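Side-chain contact in inositol monophosphatase family protein (Staphylococcus aureus, PDB 5I3S), which probably hydrolyses the phosphate ester of inositol monophosphate or a related sugar phosphate: residues 182-185 with 186-189. Numbering follows the deposited sequence.
Sequences GSAA and LEIV
Glu187 OE2 takes two backbone N-H groups from the loop just ahead of its own helix: a weak bond from Gly182 N, 3.3 Å long with an N-H...O angle of 158°, and a hydrogen bond from Tyr181 N. The side chain gets there by running back along the first turn: CG lies beside its own backbone N (chi1 -76°) and the chain extends beyond it, which places OE1 over the face of the Ser183 carbonyl, 3.1 Å from Ser183 C. At its other end the same residue closes the first helical turn, Glu187 N giving Ser183 O a bond of 2.8 Å.

Ser183 is the N-cap of helix 184-193. Its OG, turned away from the serine N at chi1 171°, accepts a weak capping bond from Leu186 N at 3.4 Å. Asp86 ties the same helix start twice, through its O to Ser183 OG and through OD2 to Ala185 N. Leu186 folds over this cap, its CD1 lying 3.7 Å from Ser183 OG and 4.0 Å from Ser183 CB, while its side chain also touches Val115 and Tyr124 of the neighbouring strands 109-117 and 122-127. Regular i-to-i+4 bonds follow, the one from Ile188 N to Ala184 O measuring 2.9 Å.

The loop is thus tied to a buried helix start by the Tyr181 bond, with two weak bonds beside it. Two loop N-H groups restrict OE2 of the buried Glu187 carboxylate, which lies beside a bound phosphate ion, probably from crystallisation.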
loop_
_atom_site.group_PDB
_atom_site.type_symbol
_atom_site.label_atom_id
_atom_site.label_comp_id
_atom_site.label_asym_id
_atom_site.label_seq_id
_atom_site.Cartn_x
_atom_site.Cartn_y
_atom_site.Cartn_z
ATOM N N GLY A 182 -5.802 -0.961 0.968
ATOM C CA GLY A 182 -7.159 -0.535 0.622
ATOM C C GLY A 182 -7.980 -1.604 -0.089
ATOM O O GLY A 182 -9.089 -1.295 -0.506
ATOM N N SER A 183 -7.436 -2.819 -0.259
ATOM C CA SER A 183 -8.207 -3.948 -0.757
ATOM C C SER A 183 -8.093 -5.180 0.126
ATOM O O SER A 183 -7.115 -5.909 0.057
ATOM C CB SER A 183 -7.730 -4.344 -2.128
ATOM O OG SER A 183 -8.363 -5.562 -2.478
ATOM N N ALA A 184 -9.134 -5.469 0.888
ATOM C CA ALA A 184 -9.088 -6.520 1.872
ATOM C C ALA A 184 -8.670 -7.869 1.322
ATOM O O ALA A 184 -7.829 -8.546 1.925
ATOM C CB ALA A 184 -10.405 -6.609 2.613
ATOM N N ALA A 185 -9.206 -8.229 0.153
ATOM C CA ALA A 185 -8.869 -9.509 -0.473
ATOM C C ALA A 185 -7.391 -9.590 -0.855
ATOM O O ALA A 185 -6.724 -10.648 -0.634
ATOM C CB ALA A 185 -9.739 -9.728 -1.699
ATOM N N LEU A 186 -6.876 -8.483 -1.418
ATOM C CA LEU A 186 -5.426 -8.369 -1.710
ATOM C C LEU A 186 -4.552 -8.268 -0.450
ATOM O O LEU A 186 -3.427 -8.733 -0.440
ATOM C CB LEU A 186 -5.129 -7.232 -2.697
ATOM C CG LEU A 186 -5.630 -7.584 -4.108
ATOM C CD1 LEU A 186 -5.708 -6.324 -4.992
ATOM C CD2 LEU A 186 -4.782 -8.682 -4.745
ATOM N N GLU A 187 -5.066 -7.680 0.624
ATOM C CA GLU A 187 -4.310 -7.672 1.903
ATOM C C GLU A 187 -4.188 -9.068 2.546
ATOM O O GLU A 187 -3.164 -9.410 3.121
ATOM C CB GLU A 187 -4.875 -6.626 2.876
ATOM C CG GLU A 187 -4.449 -5.210 2.478
ATOM C CD GLU A 187 -5.438 -4.133 2.857
ATOM O OE1 GLU A 187 -6.683 -4.303 2.691
ATOM O OE2 GLU A 187 -4.971 -3.098 3.316
ATOM N N ILE A 188 -5.244 -9.861 2.445
ATOM C CA ILE A 188 -5.251 -11.234 2.955
ATOM C C ILE A 188 -4.299 -12.069 2.071
ATOM O O ILE A 188 -3.514 -12.832 2.567
ATOM C CB ILE A 188 -6.702 -11.781 2.938
ATOM C CG1 ILE A 188 -7.573 -11.064 3.960
ATOM C CG2 ILE A 188 -6.771 -13.302 3.144
ATOM C CD1 ILE A 188 -9.060 -11.387 3.795
ATOM N N VAL A 189 -4.347 -11.903 0.760
ATOM C CA VAL A 189 -3.305 -12.496 -0.102
ATOM C C VAL A 189 -1.870 -12.007 0.219
ATOM O O VAL A 189 -0.948 -12.820 0.166
ATOM C CB VAL A 189 -3.615 -12.265 -1.583
ATOM C CG1 VAL A 189 -2.409 -12.537 -2.474
ATOM C CG2 VAL A 189 -4.785 -13.127 -1.981
#